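Long-range contacts in spindle assembly checkpoint serine/threonine-protein kinase BUB1 (Saccharomyces cerevisiae, PDB 3ESL), which phosphorylates proteins on serine and threonine in the spindle assembly checkpoint, its TPR-like N-terminal domain, described here, being linked to kinetochore recruitment: residues D28-F33 and E71-D76; D35-I40 and R57-R62; L116-F121 and K135-L140. One frame throughout, in Å; residues are numbered along the deposited sequence. Where two conformers were deposited one is given.

Contact 1 of 3, residues D28-F33 and E71-D76; sequences DPLDLF and ETYRND
Y73 reaches across from the loop that follows helix 49-67 and sets its hydroxyl at the start of helix 29-47, among D28, P29 and L30. Y73 OH donates to D28 OD1 over 2.7 Å, using that oxygen's anti lone pair; carboxylate and ring lie nearly coplanar, 20° apart, with OD1 at the ring edge. Y73 OH also accepts a weak but fairly straight bond from L30 N (3.3 Å, 166°), so the phenol both gives and receives. L30 passes along the ring in the opposite direction, its CB 3.5 Å from Y73 CE1. With CG anti to the backbone N (chi1 -179°), L30 CD2 lies near Y73 CD1 and 4.1 Å from D76 OD2. P29 meets the ring obliquely from the CE2 side, P29 CG lying 4.0 Å from Y73 CE2. D76, the N-cap residue of helix 77-90, ends a type I turn begun at Y73. R78 of that helix forms salt bridges with both D28 and D76, which probably eases the proximity of two acids. L30 continues onto F79 and I82 of helix 77-90 and C63 of helix 49-67, while Y73 and P29 rest on I67, where three successive helices of this all-helical domain meet.

Contact 2 of 3, residues D35-I40 and R57-R62; sequences DYMIWI and RSTMER
T59 points into helix 29-47 and is met by three side chains, Y36, M37 and I40, which divide its two branches between them. The T59 methyl, CG2, stands anti to the backbone N and fits between Y36 and M37, 3.6 Å from Y36 CD2 and 3.6 Å from M37 CG. Y36 and T59 cross at about a right angle, the methyl meeting the ring obliquely, whereas M37 and T59 run past each other in opposite directions. I40 comes tip to tip with the threonine: its CD1 is 3.5 Å from T59 OG1 and also lies over one face of the Y36 ring within its own helix. On this side T59 OG1 faces carbon, I40 CD1 and the Y36 ring; its polar partner is the carbonyl of V55, one turn back in helix 49-67. The two helices form an antiparallel hairpin, their local axes 10.0 Å apart at 162°, in keeping with the TPR-like, all-helical character of this Mad3/BUB1 homology region. M37 and T59 have the nearest CA atoms, 6.8 Å apart. Beyond T59, M37 crosses M60 at about a right angle, its SD 3.5 Å from M60 CG. The M37 chain runs extended to the sulfur and then bends at chi3 (-65°), while M60 bends the other way (73°). Both methionines go on to helix 77-90, M60 to Y86 and F90 and M37 to I82, and a bound NHE molecule, probably from the crystallisation liquor, lies about 4 Å from the M37 side chain. On the face toward helix 4-21, the Y36 ring stacks with Y15 and its OH is hydrogen-bonded to E16.

Contact 3 of 3, residues L116-F121 and K135-L140; sequences LFYEEF and KVLLEL
An antiparallel helical hairpin, formed by helices 115-127 and 131-143, closes here through Y118 and F121 on one side and L137, L138 and L140 on the other. Its local axes are almost exactly antiparallel (179°) and 8.7 Å apart, with Y118 and L138 the nearest pair, 5.7 Å between CA atoms. L137 points across the interface and splits its methyls between the two aromatic residues. L137 CD2 sits over one face of the F121 ring in a CH-pi contact, 3.6 Å from the centroid but shifted toward the rim beside F121 CG, which it approaches to 3.3 Å. The leucine's CG is anti to its backbone N (chi1 -165°), which carries both methyls forward; the other, L137 CD1, lies 4.0 Å from Y118 CD1. F121 and L137 cross at about a right angle. The F121 ring is also stacked with F102 of helix 95-108, and the hairpin thereby joins the preceding helix in the domain's TPR-like array. An alanine in place of F121 removes the ring, and would probably open a gap between L137 CD2 and F102, leaving both with less to pack against. Y118 crosses L137 at about a right angle, its CD1 3.4 Å from L137 O and its CE1 4.3 Å from L140 CG. The ring is held further by F117, whose CD2 lies over the centre of one face, and by its hydroxyl, which is hydrogen-bonded to the T112 carbonyl and the N144 side chain. L138 starts out away from the first helix but turns back, bringing CD2 to 3.8 Å from Y118 O and close to E119 CA. E119 directs its carboxylate to helix 149-165, where R151 and S155 bind it and L152 packs against L138.

Overall arrangement
From the N terminus, helix 4-21 leads into helix 29-47, which serves contact 1 with its first turn and contact 2 further along. Contact 2 closes the shorter loop, pairing helix 29-47 with helix 49-67, and lies within the longer one that contact 1 closes by joining D28-F33 to E71-D76, just before helix 77-90. The two touch through F33, whose ring packs against the backbone of T59 and R62. Contact 3 follows in series and closes a short loop of its own, pairing helices 115-127 and 131-143. Its centre lies about 27 Å from that of contact 2, on the opposite side of the chain's centre. Helices 77-90 and 95-108 occupy the sequence between the two regions, and helix 77-90 has side-chain contacts with both.

Contact 1 of 3, residues D28-F33 and E71-D76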
loop_
_atom_site.group_PDB
_atom_site.type_symbol
_atom_site.label_atom_id
_atom_site.label_comp_id
_atom_site.label_asym_id
_atom_site.label_seq_id
_atom_site.Cartn_x
_atom_site.Cartn_y
_atom_site.Cartn_z
ATOM N N ASP A 28 3.232 15.570 12.891
ATOM C CA ASP A 28 2.935 14.222 12.374
ATOM C C ASP A 28 1.500 14.166 11.829
ATOM O O ASP A 28 0.626 13.527 12.413
ATOM C CB ASP A 28 3.145 13.202 13.512
ATOM C CG ASP A 28 3.185 11.737 13.035
ATOM O OD1 ASP A 28 3.328 11.436 11.833
ATOM O OD2 ASP A 28 3.057 10.873 13.921
ATOM N N PRO A 29 1.261 14.813 10.674
ATOM C CA PRO A 29 -0.098 14.829 10.121
ATOM C C PRO A 29 -0.614 13.406 9.821
ATOM O O PRO A 29 -1.829 13.150 9.870
ATOM C CB PRO A 29 0.063 15.645 8.839
ATOM C CG PRO A 29 1.551 15.495 8.475
ATOM C CD PRO A 29 2.225 15.517 9.804
ATOM N N LEU A 30 0.298 12.474 9.539
ATOM C CA LEU A 30 -0.121 11.084 9.292
ATOM C C LEU A 30 -0.914 10.519 10.484
ATOM O O LEU A 30 -1.874 9.761 10.296
ATOM C CB LEU A 30 1.099 10.196 9.011
ATOM C CG LEU A 30 0.788 8.721 8.715
ATOM C CD1 LEU A 30 -0.179 8.588 7.548
ATOM C CD2 LEU A 30 2.088 7.978 8.416
ATOM N N ASP A 31 -0.531 10.903 11.697
ATOM C CA ASP A 31 -1.192 10.396 12.905
ATOM C C ASP A 31 -2.677 10.751 12.947
ATOM O O ASP A 31 -3.482 9.932 13.368
ATOM C CB ASP A 31 -0.485 10.898 14.160
ATOM C CG ASP A 31 -0.953 10.188 15.413
ATOM O OD1 ASP A 31 -0.869 8.940 15.449
ATOM O OD2 ASP A 31 -1.412 10.893 16.348
ATOM N N LEU A 32 -3.035 11.942 12.470
ATOM C CA LEU A 32 -4.446 12.361 12.482
ATOM C C LEU A 32 -5.240 11.518 11.475
ATOM O O LEU A 32 -6.321 11.015 11.799
ATOM C CB LEU A 32 -4.586 13.870 12.216
ATOM C CG LEU A 32 -6.026 14.402 12.055
ATOM C CD1 LEU A 32 -6.890 14.118 13.283
ATOM C CD2 LEU A 32 -6.002 15.909 11.725
ATOM N N PHE A 33 -4.705 11.343 10.266
ATOM C CA PHE A 33 -5.309 10.409 9.314
ATOM C C PHE A 33 -5.450 9.002 9.901
ATOM O O PHE A 33 -6.496 8.358 9.732
ATOM C CB PHE A 33 -4.492 10.320 8.009
ATOM C CG PHE A 33 -4.703 11.472 7.074
ATOM C CD1 PHE A 33 -5.918 11.629 6.394
ATOM C CD2 PHE A 33 -3.672 12.388 6.845
ATOM C CE1 PHE A 33 -6.091 12.692 5.498
ATOM C CE2 PHE A 33 -3.831 13.447 5.952
ATOM C CZ PHE A 33 -5.046 13.596 5.282
ATOM N N GLU A 71 8.614 13.907 1.456
ATOM C CA GLU A 71 9.743 12.981 1.350
ATOM C C GLU A 71 10.100 12.328 2.679
ATOM O O GLU A 71 10.625 11.207 2.712
ATOM C CB GLU A 71 10.970 13.701 0.781
ATOM C CG GLU A 71 10.823 14.104 -0.681
ATOM C CD GLU A 71 12.062 14.789 -1.234
ATOM O OE1 GLU A 71 12.365 15.927 -0.808
ATOM O OE2 GLU A 71 12.721 14.191 -2.109
ATOM N N THR A 72 9.816 13.037 3.771
ATOM C CA THR A 72 10.140 12.552 5.111
ATOM C C THR A 72 9.373 11.266 5.443
ATOM O O THR A 72 9.841 10.477 6.256
ATOM C CB THR A 72 9.868 13.593 6.217
ATOM O OG1 THR A 72 8.457 13.802 6.343
ATOM C CG2 THR A 72 10.587 14.940 5.940
ATOM N N TYR A 73 8.199 11.083 4.833
ATOM C CA TYR A 73 7.358 9.895 5.092
ATOM C C TYR A 73 7.617 8.701 4.160
ATOM O O TYR A 73 6.986 7.631 4.312
ATOM C CB TYR A 73 5.892 10.301 4.987
ATOM C CG TYR A 73 5.323 10.965 6.215
ATOM C CD1 TYR A 73 5.084 10.232 7.386
ATOM C CD2 TYR A 73 4.976 12.322 6.202
ATOM C CE1 TYR A 73 4.532 10.830 8.509
ATOM C CE2 TYR A 73 4.400 12.915 7.309
ATOM C CZ TYR A 73 4.185 12.175 8.453
ATOM O OH TYR A 73 3.624 12.757 9.550
ATOM N N ARG A 74 8.541 8.875 3.202
ATOM C CA ARG A 74 8.770 7.861 2.156
ATOM C C ARG A 74 8.895 6.435 2.694
ATOM O O ARG A 74 8.301 5.500 2.143
ATOM C CB ARG A 74 10.027 8.197 1.348
ATOM C CG ARG A 74 9.790 9.103 0.178
ATOM C CD ARG A 74 11.083 9.232 -0.615
ATOM N NE ARG A 74 10.989 10.235 -1.674
ATOM C CZ ARG A 74 12.041 10.837 -2.228
ATOM N NH1 ARG A 74 13.272 10.549 -1.818
ATOM N NH2 ARG A 74 11.863 11.737 -3.186
ATOM N N ASN A 75 9.684 6.263 3.753
ATOM C CA ASN A 75 9.870 4.941 4.337
ATOM C C ASN A 75 9.343 4.831 5.759
ATOM O O ASN A 75 9.904 4.109 6.584
ATOM C CB ASN A 75 11.329 4.487 4.202
ATOM C CG ASN A 75 11.677 4.137 2.775
ATOM O OD1 ASN A 75 11.163 3.149 2.224
ATOM N ND2 ASN A 75 12.522 4.950 2.156
ATOM N N ASP A 76 8.254 5.560 6.035
ATOM C CA ASP A 76 7.531 5.423 7.296
ATOM C C ASP A 76 6.677 4.153 7.183
ATOM O O ASP A 76 5.813 4.073 6.299
ATOM C CB ASP A 76 6.648 6.664 7.520
ATOM C CG ASP A 76 5.981 6.682 8.891
ATOM O OD1 ASP A 76 5.421 5.656 9.318
ATOM O OD2 ASP A 76 6.024 7.739 9.563
#

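Contact 2 of 3, residues D35-I40 and R57-R62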
loop_
_atom_site.group_PDB
_atom_site.type_symbol
_atom_site.label_atom_id
_atom_site.label_comp_id
_atom_site.label_asym_id
_atom_site.label_seq_id
_atom_site.Cartn_x
_atom_site.Cartn_y
_atom_site.Cartn_z
ATOM N N ASP A 35 -5.658 8.025 13.070
ATOM C CA ASP A 35 -6.684 8.009 14.126
ATOM C C ASP A 35 -8.064 7.918 13.496
ATOM O O ASP A 35 -8.900 7.099 13.895
ATOM C CB ASP A 35 -6.604 9.269 14.986
ATOM C CG ASP A 35 -5.522 9.205 16.046
ATOM O OD1 ASP A 35 -4.997 8.105 16.332
ATOM O OD2 ASP A 35 -5.213 10.282 16.602
ATOM N N TYR A 36 -8.280 8.735 12.471
ATOM C CA TYR A 36 -9.585 8.797 11.816
ATOM C C TYR A 36 -9.893 7.486 11.088
ATOM O O TYR A 36 -10.975 6.937 11.238
ATOM C CB TYR A 36 -9.632 10.018 10.899
ATOM C CG TYR A 36 -10.958 10.303 10.224
ATOM C CD1 TYR A 36 -12.168 9.866 10.782
ATOM C CD2 TYR A 36 -10.997 11.059 9.048
ATOM C CE1 TYR A 36 -13.396 10.165 10.163
ATOM C CE2 TYR A 36 -12.222 11.349 8.411
ATOM C CZ TYR A 36 -13.405 10.902 8.985
ATOM O OH TYR A 36 -14.598 11.175 8.358
ATOM N N MET A 37 -8.925 6.955 10.338
ATOM C CA MET A 37 -9.122 5.700 9.613
ATOM C C MET A 37 -9.386 4.501 10.529
ATOM O O MET A 37 -10.233 3.651 10.233
ATOM C CB MET A 37 -7.929 5.437 8.681
ATOM C CG MET A 37 -7.894 6.415 7.529
ATOM S SD MET A 37 -6.498 6.070 6.433
ATOM C CE MET A 37 -5.093 6.406 7.474
ATOM N N ILE A 38 -8.683 4.453 11.659
ATOM C CA ILE A 38 -8.887 3.393 12.631
ATOM C C ILE A 38 -10.306 3.507 13.186
ATOM O O ILE A 38 -10.999 2.494 13.293
ATOM C CB ILE A 38 -7.831 3.429 13.745
ATOM C CG1 ILE A 38 -6.458 3.030 13.167
ATOM C CG2 ILE A 38 -8.202 2.488 14.908
ATOM C CD1 ILE A 38 -5.300 3.344 14.068
ATOM N N TRP A 39 -10.733 4.731 13.487
ATOM C CA TRP A 39 -12.098 4.963 14.003
ATOM C C TRP A 39 -13.167 4.558 12.979
ATOM O O TRP A 39 -14.161 3.896 13.319
ATOM C CB TRP A 39 -12.289 6.413 14.448
ATOM C CG TRP A 39 -13.700 6.677 14.884
ATOM C CD1 TRP A 39 -14.234 6.425 16.119
ATOM C CD2 TRP A 39 -14.765 7.196 14.076
ATOM N NE1 TRP A 39 -15.575 6.758 16.131
ATOM C CE2 TRP A 39 -15.924 7.244 14.893
ATOM C CE3 TRP A 39 -14.855 7.634 12.743
ATOM C CZ2 TRP A 39 -17.157 7.714 14.420
ATOM C CZ3 TRP A 39 -16.085 8.103 12.267
ATOM C CH2 TRP A 39 -17.225 8.138 13.113
ATOM N N ILE A 40 -12.971 4.949 11.723
ATOM C CA ILE A 40 -13.917 4.577 10.672
ATOM C C ILE A 40 -14.022 3.057 10.535
ATOM O O ILE A 40 -15.124 2.506 10.454
ATOM C CB ILE A 40 -13.508 5.129 9.302
ATOM C CG1 ILE A 40 -13.485 6.657 9.305
ATOM C CG2 ILE A 40 -14.465 4.610 8.202
ATOM C CD1 ILE A 40 -12.688 7.245 8.136
ATOM N N ARG A 57 -12.808 4.611 2.208
ATOM C CA ARG A 57 -12.088 4.682 0.933
ATOM C C ARG A 57 -11.616 6.105 0.667
ATOM O O ARG A 57 -10.445 6.317 0.349
ATOM C CB ARG A 57 -12.935 4.144 -0.240
ATOM C CG ARG A 57 -12.172 4.177 -1.577
ATOM C CD ARG A 57 -12.762 3.300 -2.683
ATOM N NE ARG A 57 -11.785 3.186 -3.778
ATOM C CZ ARG A 57 -11.821 2.304 -4.779
ATOM N NH1 ARG A 57 -12.802 1.405 -4.864
ATOM N NH2 ARG A 57 -10.859 2.320 -5.706
ATOM N N SER A 58 -12.524 7.071 0.814
ATOM C CA SER A 58 -12.211 8.493 0.600
ATOM C C SER A 58 -11.130 9.034 1.535
ATOM O O SER A 58 -10.265 9.809 1.118
ATOM C CB SER A 58 -13.484 9.340 0.723
ATOM O OG SER A 58 -13.169 10.710 0.916
ATOM N N THR A 59 -11.185 8.626 2.799
ATOM C CA THR A 59 -10.230 9.079 3.796
ATOM C C THR A 59 -8.850 8.507 3.483
ATOM O O THR A 59 -7.847 9.218 3.607
ATOM C CB THR A 59 -10.691 8.720 5.217
ATOM O OG1 THR A 59 -11.972 9.331 5.438
ATOM C CG2 THR A 59 -9.724 9.274 6.248
ATOM N N MET A 60 -8.810 7.245 3.076
ATOM C CA MET A 60 -7.526 6.596 2.790
ATOM C C MET A 60 -6.900 7.279 1.567
ATOM O O MET A 60 -5.700 7.543 1.537
ATOM C CB MET A 60 -7.707 5.099 2.558
ATOM C CG MET A 60 -8.052 4.346 3.830
ATOM S SD MET A 60 -8.213 2.584 3.529
ATOM C CE MET A 60 -6.505 2.156 3.310
ATOM N N GLU A 61 -7.731 7.589 0.573
ATOM C CA GLU A 61 -7.244 8.272 -0.628
ATOM C C GLU A 61 -6.712 9.663 -0.277
ATOM O O GLU A 61 -5.635 10.059 -0.753
ATOM C CB GLU A 61 -8.345 8.350 -1.689
ATOM C CG GLU A 61 -8.693 7.004 -2.255
ATOM C CD GLU A 61 -9.720 7.083 -3.367
ATOM O OE1 GLU A 61 -10.156 8.210 -3.693
ATOM O OE2 GLU A 61 -10.067 6.012 -3.903
ATOM N N ARG A 62 -7.456 10.398 0.547
ATOM C CA ARG A 62 -7.007 11.711 1.027
ATOM C C ARG A 62 -5.656 11.607 1.728
ATOM O O ARG A 62 -4.751 12.415 1.480
ATOM C CB ARG A 62 -8.041 12.334 1.970
ATOM C CG ARG A 62 -9.218 12.968 1.258
ATOM C CD ARG A 62 -10.281 13.400 2.265
ATOM N NE ARG A 62 -9.983 14.697 2.867
ATOM C CZ ARG A 62 -10.778 15.305 3.747
ATOM N NH1 ARG A 62 -11.898 14.723 4.127
ATOM N NH2 ARG A 62 -10.451 16.490 4.246
#

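Contact 3 of 3, residues L116-F121 and K135-L140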
loop_
_atom_site.group_PDB
_atom_site.type_symbol
_atom_site.label_atom_id
_atom_site.label_comp_id
_atom_site.label_asym_id
_atom_site.label_seq_id
_atom_site.Cartn_x
_atom_site.Cartn_y
_atom_site.Cartn_z
ATOM N N LEU A 116 8.578 -5.097 3.918
ATOM C CA LEU A 116 7.162 -5.297 3.676
ATOM C C LEU A 116 6.766 -4.948 2.246
ATOM O O LEU A 116 5.926 -5.631 1.653
ATOM C CB LEU A 116 6.337 -4.484 4.680
ATOM C CG LEU A 116 4.814 -4.671 4.581
ATOM C CD1 LEU A 116 4.415 -6.105 4.862
ATOM C CD2 LEU A 116 4.113 -3.704 5.507
ATOM N N PHE A 117 7.375 -3.897 1.696
ATOM C CA PHE A 117 7.039 -3.466 0.341
ATOM C C PHE A 117 7.334 -4.602 -0.637
ATOM O O PHE A 117 6.476 -5.001 -1.437
ATOM C CB PHE A 117 7.815 -2.207 -0.052
ATOM C CG PHE A 117 7.669 -1.840 -1.509
ATOM C CD1 PHE A 117 6.578 -1.098 -1.947
ATOM C CD2 PHE A 117 8.614 -2.265 -2.453
ATOM C CE1 PHE A 117 6.431 -0.775 -3.310
ATOM C CE2 PHE A 117 8.476 -1.943 -3.814
ATOM C CZ PHE A 117 7.383 -1.190 -4.241
ATOM N N TYR A 118 8.548 -5.132 -0.545
ATOM C CA TYR A 118 8.966 -6.195 -1.462
ATOM C C TYR A 118 8.202 -7.479 -1.229
ATOM O O TYR A 118 7.841 -8.169 -2.195
ATOM C CB TYR A 118 10.471 -6.408 -1.350
ATOM C CG TYR A 118 11.222 -5.169 -1.743
ATOM C CD1 TYR A 118 11.561 -4.918 -3.075
ATOM C CD2 TYR A 118 11.579 -4.222 -0.781
ATOM C CE1 TYR A 118 12.239 -3.749 -3.429
ATOM C CE2 TYR A 118 12.255 -3.061 -1.130
ATOM C CZ TYR A 118 12.583 -2.832 -2.446
ATOM O OH TYR A 118 13.250 -1.680 -2.778
ATOM N N GLU A 119 7.939 -7.802 0.038
ATOM C CA GLU A 119 7.144 -9.007 0.369
ATOM C C GLU A 119 5.744 -8.976 -0.248
ATOM O O GLU A 119 5.295 -9.951 -0.869
ATOM C CB GLU A 119 7.055 -9.200 1.887
ATOM C CG GLU A 119 8.409 -9.540 2.513
ATOM C CD GLU A 119 8.405 -9.492 4.038
ATOM O OE1 GLU A 119 7.654 -8.679 4.622
ATOM O OE2 GLU A 119 9.170 -10.274 4.655
ATOM N N GLU A 120 5.058 -7.850 -0.075
ATOM C CA GLU A 120 3.705 -7.692 -0.596
ATOM C C GLU A 120 3.648 -7.608 -2.124
ATOM O O GLU A 120 2.772 -8.218 -2.742
ATOM C CB GLU A 120 3.023 -6.481 0.058
ATOM C CG GLU A 120 2.781 -6.671 1.569
ATOM C CD GLU A 120 1.745 -7.748 1.892
ATOM O OE1 GLU A 120 0.794 -7.951 1.104
ATOM O OE2 GLU A 120 1.883 -8.395 2.954
ATOM N N PHE A 121 4.576 -6.858 -2.717
ATOM C CA PHE A 121 4.643 -6.709 -4.164
ATOM C C PHE A 121 4.958 -8.088 -4.774
ATOM O O PHE A 121 4.310 -8.525 -5.732
ATOM C CB PHE A 121 5.710 -5.667 -4.511
ATOM C CG PHE A 121 5.659 -5.148 -5.942
ATOM C CD1 PHE A 121 4.773 -5.674 -6.883
ATOM C CD2 PHE A 121 6.542 -4.148 -6.337
ATOM C CE1 PHE A 121 4.754 -5.188 -8.202
ATOM C CE2 PHE A 121 6.543 -3.671 -7.655
ATOM C CZ PHE A 121 5.648 -4.185 -8.579
ATOM N N LYS A 135 10.370 -13.700 -7.438
ATOM C CA LYS A 135 11.608 -14.054 -6.737
ATOM C C LYS A 135 12.622 -12.927 -6.871
ATOM O O LYS A 135 13.229 -12.519 -5.884
ATOM C CB LYS A 135 12.185 -15.382 -7.275
ATOM C CG LYS A 135 13.573 -15.726 -6.761
ATOM C CD LYS A 135 13.978 -17.134 -7.184
ATOM C CE LYS A 135 15.375 -17.477 -6.697
ATOM N NZ LYS A 135 15.517 -18.947 -6.524
ATOM N N VAL A 136 12.770 -12.396 -8.082
ATOM C CA VAL A 136 13.744 -11.340 -8.346
ATOM C C VAL A 136 13.419 -10.093 -7.510
ATOM O O VAL A 136 14.320 -9.404 -7.024
ATOM C CB VAL A 136 13.820 -10.991 -9.844
ATOM C CG1 VAL A 136 14.770 -9.820 -10.088
ATOM C CG2 VAL A 136 14.286 -12.205 -10.645
ATOM N N LEU A 137 12.129 -9.831 -7.338
ATOM C CA LEU A 137 11.697 -8.693 -6.532
ATOM C C LEU A 137 12.148 -8.826 -5.071
ATOM O O LEU A 137 12.592 -7.847 -4.465
ATOM C CB LEU A 137 10.193 -8.536 -6.630
ATOM C CG LEU A 137 9.561 -7.235 -6.171
ATOM C CD1 LEU A 137 10.294 -6.017 -6.744
ATOM C CD2 LEU A 137 8.110 -7.288 -6.601
ATOM N N LEU A 138 12.055 -10.032 -4.513
ATOM C CA LEU A 138 12.549 -10.253 -3.145
ATOM C C LEU A 138 14.059 -10.040 -3.075
ATOM O O LEU A 138 14.569 -9.389 -2.156
ATOM C CB LEU A 138 12.180 -11.641 -2.624
ATOM C CG LEU A 138 10.689 -11.905 -2.416
ATOM C CD1 LEU A 138 10.443 -13.385 -2.156
ATOM C CD2 LEU A 138 10.110 -11.045 -1.275
ATOM N N GLU A 139 14.772 -10.553 -4.073
ATOM C CA GLU A 139 16.219 -10.367 -4.142
ATOM C C GLU A 139 16.602 -8.891 -4.317
ATOM O O GLU A 139 17.630 -8.446 -3.805
ATOM C CB GLU A 139 16.814 -11.224 -5.265
ATOM C CG GLU A 139 16.523 -12.707 -5.097
ATOM C CD GLU A 139 17.003 -13.544 -6.269
ATOM O OE1 GLU A 139 17.060 -13.021 -7.407
ATOM O OE2 GLU A 139 17.316 -14.735 -6.047
ATOM N N LEU A 140 15.761 -8.134 -5.021
ATOM C CA LEU A 140 15.974 -6.696 -5.190
ATOM C C LEU A 140 15.855 -5.960 -3.851
ATOM O O LEU A 140 16.623 -5.040 -3.569
ATOM C CB LEU A 140 14.982 -6.112 -6.202
ATOM C CG LEU A 140 15.058 -4.611 -6.522
ATOM C CD1 LEU A 140 16.422 -4.201 -7.120
ATOM C CD2 LEU A 140 13.925 -4.200 -7.463
#